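Local coordinates for protein alpha-glucosidase ([Eubacterium] rectale, PDB 6PNR) that hydrolyses alpha-linked glycosides as a GH31 sulfoquinovosidase, probably releasing sulfoquinovose from glycosides derived from sulfolipid, at residues 17-22 with 176-181; 110-115 with 196-201; 121-126 with 160-165; 212-215 with 219-222. All blocks are in the same frame, centred on the assembly; numbering follows the deposited sequence.

Interaction 1: residues 17-22 with 176-181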
loop_
_atom_site.group_PDB
_atom_site.type_symbol
_atom_site.label_atom_id
_atom_site.label_comp_id
_atom_site.label_asym_id
_atom_site.label_seq_id
_atom_site.Cartn_x
_atom_site.Cartn_y
_atom_site.Cartn_z
ATOM N N LYS A 17 0.688 -14.459 35.990
ATOM C CA LYS A 17 1.094 -13.776 34.767
ATOM C C LYS A 17 0.550 -12.353 34.797
ATOM O O LYS A 17 -0.659 -12.150 34.938
ATOM C CB LYS A 17 0.594 -14.527 33.533
ATOM C CG LYS A 17 1.556 -14.531 32.357
ATOM C CD LYS A 17 1.628 -15.928 31.747
ATOM C CE LYS A 17 2.598 -15.988 30.577
ATOM N NZ LYS A 17 2.793 -17.391 30.097
ATOM N N ARG A 18 1.442 -11.377 34.675
ATOM C CA ARG A 18 1.049 -9.974 34.650
ATOM C C ARG A 18 0.465 -9.642 33.279
ATOM O O ARG A 18 1.136 -9.824 32.257
ATOM C CB ARG A 18 2.256 -9.089 34.959
ATOM C CG ARG A 18 1.924 -7.631 35.239
ATOM C CD ARG A 18 3.172 -6.800 35.532
ATOM N NE ARG A 18 4.174 -6.903 34.471
ATOM C CZ ARG A 18 5.296 -7.610 34.568
ATOM N NH1 ARG A 18 5.563 -8.274 35.686
ATOM N NH2 ARG A 18 6.151 -7.653 33.552
ATOM N N ILE A 19 -0.778 -9.166 33.243
ATOM C CA ILE A 19 -1.397 -8.787 31.976
ATOM C C ILE A 19 -1.553 -7.278 31.809
ATOM O O ILE A 19 -1.680 -6.814 30.664
ATOM C CB ILE A 19 -2.756 -9.487 31.767
ATOM C CG1 ILE A 19 -3.775 -9.023 32.795
ATOM C CG2 ILE A 19 -2.609 -11.001 31.799
ATOM C CD1 ILE A 19 -5.194 -9.422 32.427
ATOM N N LEU A 20 -1.554 -6.499 32.886
ATOM C CA LEU A 20 -1.623 -5.047 32.788
ATOM C C LEU A 20 -0.535 -4.425 33.644
ATOM O O LEU A 20 -0.236 -4.915 34.737
ATOM C CB LEU A 20 -2.984 -4.490 33.239
ATOM C CG LEU A 20 -4.214 -4.761 32.372
ATOM C CD1 LEU A 20 -5.400 -3.962 32.883
ATOM C CD2 LEU A 20 -3.940 -4.424 30.900
ATOM N N GLU A 21 0.041 -3.332 33.153
ATOM C CA GLU A 21 1.007 -2.580 33.938
ATOM C C GLU A 21 0.970 -1.122 33.521
ATOM O O GLU A 21 0.865 -0.814 32.330
ATOM C CB GLU A 21 2.427 -3.131 33.772
ATOM C CG GLU A 21 3.472 -2.359 34.571
ATOM C CD GLU A 21 4.883 -2.859 34.334
ATOM O OE1 GLU A 21 5.045 -3.922 33.692
ATOM O OE2 GLU A 21 5.833 -2.184 34.788
ATOM N N HIS A 22 1.033 -0.233 34.508
ATOM C CA HIS A 22 1.325 1.172 34.270
ATOM C C HIS A 22 2.417 1.616 35.225
ATOM O O HIS A 22 2.211 1.638 36.441
ATOM C CB HIS A 22 0.107 2.074 34.447
ATOM C CG HIS A 22 0.428 3.521 34.236
ATOM N ND1 HIS A 22 0.348 4.131 33.002
ATOM C CD2 HIS A 22 0.891 4.465 35.091
ATOM C CE1 HIS A 22 0.717 5.395 33.111
ATOM N NE2 HIS A 22 1.052 5.623 34.369
ATOM N N ASN A 176 -2.996 -16.708 27.668
ATOM C CA ASN A 176 -3.084 -16.612 29.126
ATOM C C ASN A 176 -4.491 -16.911 29.640
ATOM O O ASN A 176 -4.729 -16.730 30.839
ATOM C CB ASN A 176 -2.651 -15.221 29.599
ATOM C CG ASN A 176 -1.201 -14.932 29.296
ATOM O OD1 ASN A 176 -0.383 -15.843 29.200
ATOM N ND2 ASN A 176 -0.876 -13.656 29.130
ATOM N N LYS A 177 -5.402 -17.322 28.753
ATOM C CA LYS A 177 -6.751 -17.765 29.124
ATOM C C LYS A 177 -7.567 -16.630 29.741
ATOM O O LYS A 177 -8.163 -16.762 30.810
ATOM C CB LYS A 177 -6.705 -18.981 30.045
ATOM C CG LYS A 177 -6.385 -20.269 29.302
ATOM C CD LYS A 177 -6.411 -21.469 30.225
ATOM C CE LYS A 177 -5.619 -22.617 29.637
ATOM N NZ LYS A 177 -5.700 -23.839 30.475
ATOM N N TYR A 178 -7.579 -15.499 29.041
ATOM C CA TYR A 178 -8.531 -14.427 29.266
ATOM C C TYR A 178 -9.030 -13.950 27.906
ATOM O O TYR A 178 -8.393 -14.181 26.872
ATOM C CB TYR A 178 -7.912 -13.255 30.058
ATOM C CG TYR A 178 -6.850 -12.441 29.308
ATOM C CD1 TYR A 178 -7.214 -11.439 28.413
ATOM C CD2 TYR A 178 -5.488 -12.658 29.518
ATOM C CE1 TYR A 178 -6.268 -10.703 27.732
ATOM C CE2 TYR A 178 -4.532 -11.919 28.844
ATOM C CZ TYR A 178 -4.928 -10.943 27.947
ATOM O OH TYR A 178 -3.997 -10.190 27.257
ATOM N N TYR A 179 -10.187 -13.299 27.909
ATOM C CA TYR A 179 -10.608 -12.487 26.781
ATOM C C TYR A 179 -10.703 -11.046 27.244
ATOM O O TYR A 179 -10.932 -10.772 28.427
ATOM C CB TYR A 179 -11.954 -12.949 26.174
ATOM C CG TYR A 179 -13.210 -12.484 26.886
ATOM C CD1 TYR A 179 -13.820 -11.270 26.564
ATOM C CD2 TYR A 179 -13.820 -13.285 27.836
ATOM C CE1 TYR A 179 -14.984 -10.862 27.205
ATOM C CE2 TYR A 179 -14.980 -12.889 28.473
ATOM C CZ TYR A 179 -15.550 -11.680 28.171
ATOM O OH TYR A 179 -16.705 -11.302 28.825
ATOM N N LEU A 180 -10.504 -10.130 26.304
ATOM C CA LEU A 180 -10.576 -8.705 26.565
ATOM C C LEU A 180 -11.476 -8.090 25.510
ATOM O O LEU A 180 -11.310 -8.361 24.315
ATOM C CB LEU A 180 -9.177 -8.054 26.539
ATOM C CG LEU A 180 -9.030 -6.553 26.824
ATOM C CD1 LEU A 180 -7.612 -6.259 27.274
ATOM C CD2 LEU A 180 -9.368 -5.697 25.620
ATOM N N HIS A 181 -12.411 -7.263 25.949
ATOM C CA HIS A 181 -13.349 -6.583 25.073
ATOM C C HIS A 181 -13.250 -5.086 25.308
ATOM O O HIS A 181 -13.225 -4.639 26.462
ATOM C CB HIS A 181 -14.790 -7.039 25.330
ATOM C CG HIS A 181 -15.793 -6.305 24.499
ATOM N ND1 HIS A 181 -15.774 -6.342 23.120
ATOM C CD2 HIS A 181 -16.818 -5.487 24.842
ATOM C CE1 HIS A 181 -16.755 -5.587 22.649
ATOM N NE2 HIS A 181 -17.407 -5.063 23.674
#

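Interaction 2: residues 110-115 with 196-201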
loop_
_atom_site.group_PDB
_atom_site.type_symbol
_atom_site.label_atom_id
_atom_site.label_comp_id
_atom_site.label_asym_id
_atom_site.label_seq_id
_atom_site.Cartn_x
_atom_site.Cartn_y
_atom_site.Cartn_z
ATOM N N LYS A 110 6.736 -13.069 24.455
ATOM C CA LYS A 110 6.990 -13.464 23.074
ATOM C C LYS A 110 6.213 -14.716 22.677
ATOM O O LYS A 110 5.793 -14.836 21.524
ATOM C CB LYS A 110 8.494 -13.670 22.863
ATOM C CG LYS A 110 8.888 -13.956 21.421
ATOM C CD LYS A 110 10.394 -14.186 21.268
ATOM C CE LYS A 110 10.778 -14.393 19.802
ATOM N NZ LYS A 110 12.247 -14.561 19.604
ATOM N N GLU A 111 5.991 -15.644 23.608
ATOM C CA GLU A 111 5.369 -16.915 23.257
ATOM C C GLU A 111 3.843 -16.863 23.243
ATOM O O GLU A 111 3.212 -17.839 22.828
ATOM C CB GLU A 111 5.829 -18.011 24.226
ATOM C CG GLU A 111 7.341 -18.253 24.255
ATOM C CD GLU A 111 8.105 -17.207 25.068
ATOM O OE1 GLU A 111 7.468 -16.432 25.819
ATOM O OE2 GLU A 111 9.349 -17.158 24.952
ATOM N N GLU A 112 3.242 -15.769 23.688
ATOM C CA GLU A 112 1.794 -15.667 23.775
ATOM C C GLU A 112 1.155 -15.622 22.384
ATOM O O GLU A 112 1.714 -15.068 21.433
ATOM C CB GLU A 112 1.424 -14.409 24.560
ATOM C CG GLU A 112 -0.060 -14.141 24.713
ATOM C CD GLU A 112 -0.322 -12.898 25.543
ATOM O OE1 GLU A 112 0.657 -12.345 26.096
ATOM O OE2 GLU A 112 -1.493 -12.472 25.635
ATOM N N LYS A 113 -0.039 -16.204 22.275
ATOM C CA LYS A 113 -0.822 -16.150 21.050
ATOM C C LYS A 113 -2.208 -15.597 21.360
ATOM O O LYS A 113 -2.665 -15.623 22.504
ATOM C CB LYS A 113 -0.899 -17.535 20.393
ATOM C CG LYS A 113 0.467 -17.962 19.893
ATOM C CD LYS A 113 0.600 -19.416 19.566
ATOM C CE LYS A 113 2.040 -19.645 19.102
ATOM N NZ LYS A 113 2.328 -21.062 18.795
ATOM N N CYS A 114 -2.870 -15.085 20.319
ATOM C CA CYS A 114 -4.116 -14.340 20.460
ATOM C C CYS A 114 -5.055 -14.675 19.311
ATOM O O CYS A 114 -4.619 -14.830 18.165
ATOM C CB CYS A 114 -3.861 -12.832 20.484
ATOM S SG CYS A 114 -2.911 -12.264 21.921
ATOM N N TYR A 115 -6.347 -14.746 19.612
ATOM C CA TYR A 115 -7.322 -15.195 18.632
ATOM C C TYR A 115 -8.547 -14.289 18.668
ATOM O O TYR A 115 -8.906 -13.734 19.710
ATOM C CB TYR A 115 -7.720 -16.646 18.887
ATOM C CG TYR A 115 -6.532 -17.579 18.982
ATOM C CD1 TYR A 115 -6.037 -18.218 17.854
ATOM C CD2 TYR A 115 -5.898 -17.809 20.202
ATOM C CE1 TYR A 115 -4.954 -19.064 17.935
ATOM C CE2 TYR A 115 -4.810 -18.651 20.294
ATOM C CZ TYR A 115 -4.342 -19.276 19.162
ATOM O OH TYR A 115 -3.263 -20.117 19.243
ATOM N N SER A 196 6.438 -7.531 23.696
ATOM C CA SER A 196 6.197 -7.341 25.122
ATOM C C SER A 196 4.848 -6.707 25.428
ATOM O O SER A 196 4.546 -6.468 26.604
ATOM C CB SER A 196 7.325 -6.508 25.755
ATOM O OG SER A 196 7.358 -5.185 25.243
ATOM N N PHE A 197 4.028 -6.436 24.414
ATOM C CA PHE A 197 2.735 -5.815 24.661
ATOM C C PHE A 197 1.858 -5.920 23.418
ATOM O O PHE A 197 2.354 -5.906 22.288
ATOM C CB PHE A 197 2.873 -4.339 25.080
ATOM C CG PHE A 197 3.554 -3.454 24.062
ATOM C CD1 PHE A 197 2.818 -2.805 23.075
ATOM C CD2 PHE A 197 4.926 -3.233 24.120
ATOM C CE1 PHE A 197 3.442 -1.984 22.141
ATOM C CE2 PHE A 197 5.559 -2.407 23.194
ATOM C CZ PHE A 197 4.815 -1.777 22.203
ATOM N N HIS A 198 0.559 -6.050 23.652
ATOM C CA HIS A 198 -0.457 -5.733 22.658
ATOM C C HIS A 198 -0.833 -4.271 22.832
ATOM O O HIS A 198 -0.783 -3.734 23.942
ATOM C CB HIS A 198 -1.709 -6.603 22.821
ATOM C CG HIS A 198 -1.431 -8.023 23.206
ATOM N ND1 HIS A 198 -0.508 -8.808 22.554
ATOM C CD2 HIS A 198 -1.961 -8.800 24.182
ATOM C CE1 HIS A 198 -0.483 -10.008 23.106
ATOM N NE2 HIS A 198 -1.358 -10.030 24.095
ATOM N N GLU A 199 -1.200 -3.615 21.740
ATOM C CA GLU A 199 -1.636 -2.226 21.824
ATOM C C GLU A 199 -2.943 -2.073 21.069
ATOM O O GLU A 199 -3.020 -2.392 19.876
ATOM C CB GLU A 199 -0.576 -1.256 21.286
ATOM C CG GLU A 199 -1.015 0.202 21.354
ATOM C CD GLU A 199 0.134 1.190 21.119
ATOM O OE1 GLU A 199 0.409 1.514 19.944
ATOM O OE2 GLU A 199 0.758 1.638 22.113
ATOM N N LEU A 200 -3.959 -1.568 21.761
ATOM C CA LEU A 200 -5.308 -1.447 21.227
ATOM C C LEU A 200 -5.574 0.029 20.963
ATOM O O LEU A 200 -5.762 0.809 21.906
ATOM C CB LEU A 200 -6.324 -2.035 22.201
ATOM C CG LEU A 200 -5.926 -3.353 22.873
ATOM C CD1 LEU A 200 -7.022 -3.799 23.845
ATOM C CD2 LEU A 200 -5.610 -4.467 21.861
ATOM N N GLN A 201 -5.552 0.418 19.690
ATOM C CA GLN A 201 -5.829 1.794 19.287
ATOM C C GLN A 201 -7.328 1.969 19.052
ATOM O O GLN A 201 -7.936 1.187 18.317
ATOM C CB GLN A 201 -5.055 2.160 18.019
ATOM C CG GLN A 201 -5.359 3.571 17.523
ATOM C CD GLN A 201 -4.692 3.916 16.190
ATOM O OE1 GLN A 201 -4.946 4.977 15.614
ATOM N NE2 GLN A 201 -3.833 3.034 15.705
#

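Interaction 3: residues 121-126 with 160-165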
loop_
_atom_site.group_PDB
_atom_site.type_symbol
_atom_site.label_atom_id
_atom_site.label_comp_id
_atom_site.label_asym_id
_atom_site.label_seq_id
_atom_site.Cartn_x
_atom_site.Cartn_y
_atom_site.Cartn_z
ATOM N N MET A 121 -10.438 -13.975 8.092
ATOM C CA MET A 121 -10.405 -14.871 6.938
ATOM C C MET A 121 -8.999 -15.313 6.554
ATOM O O MET A 121 -8.853 -16.324 5.858
ATOM C CB MET A 121 -11.056 -14.206 5.711
ATOM C CG MET A 121 -12.418 -13.518 5.970
ATOM S SD MET A 121 -13.659 -14.556 6.802
ATOM C CE MET A 121 -13.925 -15.826 5.572
ATOM N N SER A 122 -7.966 -14.601 6.992
ATOM C CA SER A 122 -6.584 -14.949 6.651
ATOM C C SER A 122 -5.792 -15.519 7.820
ATOM O O SER A 122 -5.074 -16.509 7.647
ATOM C CB SER A 122 -5.843 -13.723 6.100
ATOM O OG SER A 122 -6.273 -13.382 4.778
ATOM N N TYR A 123 -5.881 -14.925 9.010
ATOM C CA TYR A 123 -5.058 -15.365 10.133
ATOM C C TYR A 123 -5.926 -15.551 11.363
ATOM O O TYR A 123 -6.634 -14.625 11.782
ATOM C CB TYR A 123 -3.922 -14.379 10.407
ATOM C CG TYR A 123 -3.065 -14.198 9.183
ATOM C CD1 TYR A 123 -2.282 -15.241 8.697
ATOM C CD2 TYR A 123 -3.072 -13.001 8.485
ATOM C CE1 TYR A 123 -1.505 -15.077 7.554
ATOM C CE2 TYR A 123 -2.310 -12.827 7.347
ATOM C CZ TYR A 123 -1.538 -13.869 6.879
ATOM O OH TYR A 123 -0.782 -13.686 5.743
ATOM N N PHE A 124 -5.873 -16.759 11.922
ATOM C CA PHE A 124 -6.573 -17.084 13.158
ATOM C C PHE A 124 -5.772 -16.584 14.359
ATOM O O PHE A 124 -6.246 -15.744 15.128
ATOM C CB PHE A 124 -6.814 -18.596 13.191
ATOM C CG PHE A 124 -7.533 -19.098 14.413
ATOM C CD1 PHE A 124 -8.610 -18.413 14.946
ATOM C CD2 PHE A 124 -7.153 -20.305 14.993
ATOM C CE1 PHE A 124 -9.288 -18.916 16.080
ATOM C CE2 PHE A 124 -7.824 -20.811 16.123
ATOM C CZ PHE A 124 -8.883 -20.107 16.663
ATOM N N ASN A 125 -4.537 -17.059 14.511
ATOM C CA ASN A 125 -3.616 -16.442 15.461
ATOM C C ASN A 125 -3.239 -15.053 14.965
ATOM O O ASN A 125 -2.640 -14.901 13.889
ATOM C CB ASN A 125 -2.372 -17.310 15.642
ATOM C CG ASN A 125 -1.313 -16.646 16.504
ATOM O OD1 ASN A 125 -1.608 -15.746 17.294
ATOM N ND2 ASN A 125 -0.061 -17.096 16.358
ATOM N N LEU A 126 -3.610 -14.039 15.743
ATOM C CA LEU A 126 -3.388 -12.645 15.403
ATOM C C LEU A 126 -1.966 -12.170 15.678
ATOM O O LEU A 126 -1.607 -11.075 15.225
ATOM C CB LEU A 126 -4.360 -11.755 16.189
ATOM C CG LEU A 126 -5.817 -12.219 16.179
ATOM C CD1 LEU A 126 -6.631 -11.348 17.118
ATOM C CD2 LEU A 126 -6.385 -12.179 14.761
ATOM N N GLY A 160 -8.832 -5.528 -1.324
ATOM C CA GLY A 160 -8.749 -5.769 0.104
ATOM C C GLY A 160 -7.365 -6.261 0.521
ATOM O O GLY A 160 -6.395 -6.205 -0.237
ATOM N N ASP A 161 -7.302 -6.764 1.756
ATOM C CA ASP A 161 -6.055 -7.171 2.403
ATOM C C ASP A 161 -6.416 -8.169 3.496
ATOM O O ASP A 161 -7.596 -8.442 3.739
ATOM C CB ASP A 161 -5.303 -5.955 2.963
ATOM C CG ASP A 161 -3.783 -6.143 2.989
ATOM O OD1 ASP A 161 -3.285 -7.285 2.898
ATOM O OD2 ASP A 161 -3.082 -5.118 3.096
ATOM N N TYR A 162 -5.390 -8.705 4.174
ATOM C CA TYR A 162 -5.600 -9.830 5.087
ATOM C C TYR A 162 -6.573 -9.495 6.223
ATOM O O TYR A 162 -7.209 -10.399 6.773
ATOM C CB TYR A 162 -4.258 -10.311 5.669
ATOM C CG TYR A 162 -3.652 -9.344 6.663
ATOM C CD1 TYR A 162 -4.015 -9.379 8.010
ATOM C CD2 TYR A 162 -2.708 -8.402 6.254
ATOM C CE1 TYR A 162 -3.480 -8.492 8.913
ATOM C CE2 TYR A 162 -2.162 -7.512 7.147
ATOM C CZ TYR A 162 -2.554 -7.559 8.476
ATOM O OH TYR A 162 -2.018 -6.675 9.374
ATOM N N TYR A 163 -6.685 -8.227 6.610
ATOM C CA TYR A 163 -7.472 -7.874 7.788
ATOM C C TYR A 163 -8.918 -7.503 7.477
ATOM O O TYR A 163 -9.701 -7.316 8.416
ATOM C CB TYR A 163 -6.820 -6.700 8.537
ATOM C CG TYR A 163 -6.555 -5.505 7.662
ATOM C CD1 TYR A 163 -7.542 -4.551 7.446
ATOM C CD2 TYR A 163 -5.318 -5.326 7.045
ATOM C CE1 TYR A 163 -7.318 -3.454 6.631
ATOM C CE2 TYR A 163 -5.081 -4.227 6.227
ATOM C CZ TYR A 163 -6.083 -3.299 6.027
ATOM O OH TYR A 163 -5.876 -2.216 5.220
ATOM N N ASN A 164 -9.288 -7.350 6.207
ATOM C CA ASN A 164 -10.624 -6.863 5.895
ATOM C C ASN A 164 -11.640 -7.960 6.174
ATOM O O ASN A 164 -11.352 -9.148 5.996
ATOM C CB ASN A 164 -10.707 -6.396 4.433
ATOM C CG ASN A 164 -9.926 -5.119 4.183
ATOM O OD1 ASN A 164 -8.930 -5.113 3.440
ATOM N ND2 ASN A 164 -10.376 -4.023 4.792
ATOM N N THR A 165 -12.827 -7.564 6.641
ATOM C CA THR A 165 -13.819 -8.549 7.044
ATOM C C THR A 165 -15.177 -7.878 7.164
ATOM O O THR A 165 -15.276 -6.709 7.544
ATOM C CB THR A 165 -13.436 -9.224 8.372
ATOM O OG1 THR A 165 -14.519 -10.041 8.827
ATOM C CG2 THR A 165 -13.108 -8.189 9.438
HETATM O O HOH W 1 -10.206 -10.994 7.982
HETATM O O HOH W 2 -7.279 -12.246 8.888
#

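Interaction 4: residues 212-215 with 219-222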
loop_
_atom_site.group_PDB
_atom_site.type_symbol
_atom_site.label_atom_id
_atom_site.label_comp_id
_atom_site.label_asym_id
_atom_site.label_seq_id
_atom_site.Cartn_x
_atom_site.Cartn_y
_atom_site.Cartn_z
ATOM N N GLU A 212 -11.891 -10.897 31.322
ATOM C CA GLU A 212 -12.480 -12.008 32.047
ATOM C C GLU A 212 -11.658 -13.262 31.793
ATOM O O GLU A 212 -11.325 -13.559 30.642
ATOM C CB GLU A 212 -13.942 -12.180 31.620
ATOM C CG GLU A 212 -14.722 -13.198 32.394
ATOM C CD GLU A 212 -16.236 -12.966 32.318
ATOM O OE1 GLU A 212 -16.716 -12.242 31.406
ATOM O OE2 GLU A 212 -16.941 -13.506 33.192
ATOM N N CYS A 213 -11.323 -13.992 32.857
ATOM C CA CYS A 213 -10.456 -15.162 32.748
ATOM C C CYS A 213 -11.225 -16.447 33.047
ATOM O O CYS A 213 -12.369 -16.437 33.499
ATOM C CB CYS A 213 -9.233 -15.030 33.676
ATOM S SG CYS A 213 -9.580 -15.212 35.483
ATOM N N ALA A 214 -10.580 -17.575 32.769
ATOM C CA ALA A 214 -11.203 -18.865 33.016
ATOM C C ALA A 214 -10.133 -19.943 32.961
ATOM O O ALA A 214 -9.066 -19.760 32.367
ATOM C CB ALA A 214 -12.329 -19.166 32.014
ATOM N N ASP A 215 -10.450 -21.077 33.591
ATOM C CA ASP A 215 -9.511 -22.186 33.732
ATOM C C ASP A 215 -9.295 -22.938 32.418
ATOM O O ASP A 215 -8.222 -23.519 32.206
ATOM C CB ASP A 215 -10.038 -23.137 34.812
ATOM C CG ASP A 215 -9.128 -24.327 35.049
ATOM O OD1 ASP A 215 -7.894 -24.171 34.922
ATOM O OD2 ASP A 215 -9.653 -25.424 35.360
ATOM N N LYS A 219 -14.607 -23.074 29.261
ATOM C CA LYS A 219 -15.230 -22.166 30.224
ATOM C C LYS A 219 -15.085 -20.713 29.806
ATOM O O LYS A 219 -15.969 -19.893 30.079
ATOM C CB LYS A 219 -14.637 -22.374 31.626
ATOM C CG LYS A 219 -15.084 -23.680 32.302
ATOM C CD LYS A 219 -14.423 -23.860 33.672
ATOM C CE LYS A 219 -14.596 -25.279 34.203
ATOM N NZ LYS A 219 -13.756 -25.509 35.417
ATOM N N LEU A 220 -13.979 -20.363 29.152
ATOM C CA LEU A 220 -13.873 -19.018 28.604
ATOM C C LEU A 220 -15.001 -18.734 27.612
ATOM O O LEU A 220 -15.593 -17.649 27.631
ATOM C CB LEU A 220 -12.515 -18.829 27.941
ATOM C CG LEU A 220 -12.125 -17.370 27.771
ATOM C CD1 LEU A 220 -11.966 -16.707 29.124
ATOM C CD2 LEU A 220 -10.841 -17.304 26.997
ATOM N N LEU A 221 -15.319 -19.697 26.740
ATOM C CA LEU A 221 -16.411 -19.481 25.795
ATOM C C LEU A 221 -17.754 -19.393 26.509
ATOM O O LEU A 221 -18.639 -18.649 26.072
ATOM C CB LEU A 221 -16.430 -20.590 24.741
ATOM C CG LEU A 221 -15.750 -20.259 23.400
ATOM C CD1 LEU A 221 -16.482 -19.106 22.719
ATOM C CD2 LEU A 221 -14.290 -19.923 23.600
ATOM N N GLU A 222 -17.924 -20.127 27.615
ATOM C CA GLU A 222 -19.125 -19.955 28.435
ATOM C C GLU A 222 -19.248 -18.522 28.932
ATOM O O GLU A 222 -20.321 -17.915 28.845
ATOM C CB GLU A 222 -19.107 -20.939 29.606
ATOM C CG GLU A 222 -19.135 -22.373 29.133
ATOM C CD GLU A 222 -18.807 -23.386 30.224
ATOM O OE1 GLU A 222 -18.941 -23.039 31.426
ATOM O OE2 GLU A 222 -18.426 -24.536 29.866
#

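Interaction 1: residues 17-22 with 176-181
Lys17 and Asn176 send their side chains across each other at about a right angle, and it is the aliphatic part of the lysine that meets the amide. CD of Lys17 lies 3.2 Å from OD1 of Asn176, and the next methylene, CE of Lys17, is 3.3 Å from the same OD1. A bend in the lysine chain at chi2 (136°) lays these two carbons along the amide oxygen. On the other arm of the amide, ND2 of Asn176 faces the methyl CG2 of Ile19 at 4.1 Å. With an alanine here the amide is gone, and the Lys17 methylenes would probably lose their partner and be freer to turn beside a gap near Ile19. Strand 17-22 borders a small N-terminal antiparallel sheet, whereas strand 178-182 belongs to a larger antiparallel sheet, and between these two segments the contact is made by side chains. Those of Ile19 and Tyr178 run antiparallel past each other. CG2 of Ile19 touches the ring at CE2 of Tyr178 (3.6 Å), while CD1 of Ile19 lies over one face of that ring. Ile211 of strand 208-213 packs on both residues. A classic beta bulge places Ile19 and Leu20 together opposite Leu12 of strand 10-14.

Interaction 2: residues 110-115 with 196-201
A buried histidine-carboxylate hydrogen bond, made by His198 and Glu112, links the loop leading into strand 114-118 with strand 197-202, which belong to two different antiparallel sheets. The backbones stay well apart, 9.6 Å between the CA atoms of Cys114 and His198, and the side chains span the interval. NE2 of His198 donates to OE2 of Glu112 over 2.9 Å, with a nearly straight N-H...O angle of 165°. The acceptor lies in the plane of the imidazole, at its edge, yet the donor reaches OE2 from above the carboxylate plane, and the two flat groups are turned 76° apart. Glu112 gets there fully stretched, its CG anti to the backbone N (chi1 179°). OE2 is also hydrogen-bonded to OG of Ser174, so two partners grip this buried oxygen. The negative charge of the carboxylate would probably favour keeping a proton on NE2. Cys114 adds a sulfur-aromatic contact: its SG lies 3.9 Å from the centroid of the His198 ring and approaches obliquely. Around this cluster, His198 packs on Val106 of strand 101-107 and on Tyr178 of strand 178-182, while Cys114 touches Phe192 of strand 188-194. Further along strand 197-202, Glu199 is hydrogen-bonded to Tyr50 of the second subunit, which also packs on Phe197, so the same strand faces the dimer partner.

Interaction 3: residues 121-126 with 160-165
Neither segment is a regular helix or strand: 160-165 folds into a type I beta turn from Asp161 to Asn164, closed by the backbone bond from Asn164 N to Asp161 O, and Ser122 of the other loop comes within 5.4 Å of Tyr162, CA to CA. Two waters tie the backbones together. One accepts from Met121 N and donates to Asn164 O, 2.9 Å away. The other accepts from Tyr123 N and donates to Tyr162 O at 2.8 Å. Asp161 steadies the turn further, its OD1 accepting from the backbone N of Tyr162. The main side-chain contact is an offset edge-to-face pair, the edge of Tyr123 turned to the face of Tyr162 with ring centroids 5.7 Å apart and planes at 62°. CE2 of Tyr123 also rests against CB of Tyr162 at 3.6 Å. These loops lie where the N-terminal beta region meets the family 31 barrel: Phe124 packs on helix 469-481, and OG of Ser122, which sits beside the Tyr162 backbone, is hydrogen-bonded to Arg142 and His466. A leucine in place of Tyr123 removes the ring that meets the Tyr162 face, and would probably leave Arg129 without its cation-pi partner and a gap beside Tyr162. With CG between its own N and carbonyl carbon (chi1 71°), Tyr162 presents its ring to the edge of Tyr123, and its OH is hydrogen-bonded to the backbone O of Asn130. Met121 packs on Arg142 and Gln459, its CG coming near the carbonyl of Asn164.

Interaction 4: residues 212-215 with 219-222
The chain leaves strand 208-213, passes through a short connection and enters helix 217-228, so that Ala214 ends up 5.2 Å from Leu220, CA to CA. Ala214 directs its methyl toward the first turn of the helix. Its CB is 3.5 Å from the backbone N of Leu220 and 4.0 Å from CB of Lys219, close enough that the small side chain lets the chain just after the strand lie close to the helix backbone. Leu220 completes the apolar part: its CG stands anti to its own N (chi1 -160°), and the CD1 branch swings back toward the strand. There CD1 of Leu220 meets CB of Ala214 at 3.8 Å and the carbonyl O of Glu212 at 3.6 Å, folding a methyl over the last residues of the strand. At the outer rim Asp215 and Lys219 lie side by side and point the same way, the lysine extended. OD2 of Asp215 and NZ of Lys219 remain 4.1 Å apart, beyond a salt bridge, so their attraction is probably modest at this exposed site. The backbone N of Lys219 is held by OG1 of Thr216, just ahead of the helix. Glu212 turns its carboxylate elsewhere, to Tyr179 and Arg210. Strand 208-213 runs antiparallel between strands 87-94 and 178-182, with Ala214 bonded through its backbone to Lys177, whereas the helix turns Leu221 to Pro571 and Met578, and Glu222 to His570.

Interactions 1, 2 and 4 cluster on the beta-rich N-terminal part of the chain. Interactions 1 and 2, with centres 10 Å apart, meet where the Tyr178 hydroxyl lies beside Glu112 and His198 and where Leu180 packs on Leu200. Interaction 4 adjoins interaction 1 through neighbouring strands 178-182 and 208-213, where Tyr179 OH lies 2.7 Å from Glu212 OE1. Interaction 3 is joined to interaction 2 by the backbone hydrogen bond between Leu126 N and Cys114 O (2.7 Å), but does not touch interactions 1 or 4. Its Met121 side chain lies about 13 Å, between nearest atoms, from the bound aza-sugar inhibitor.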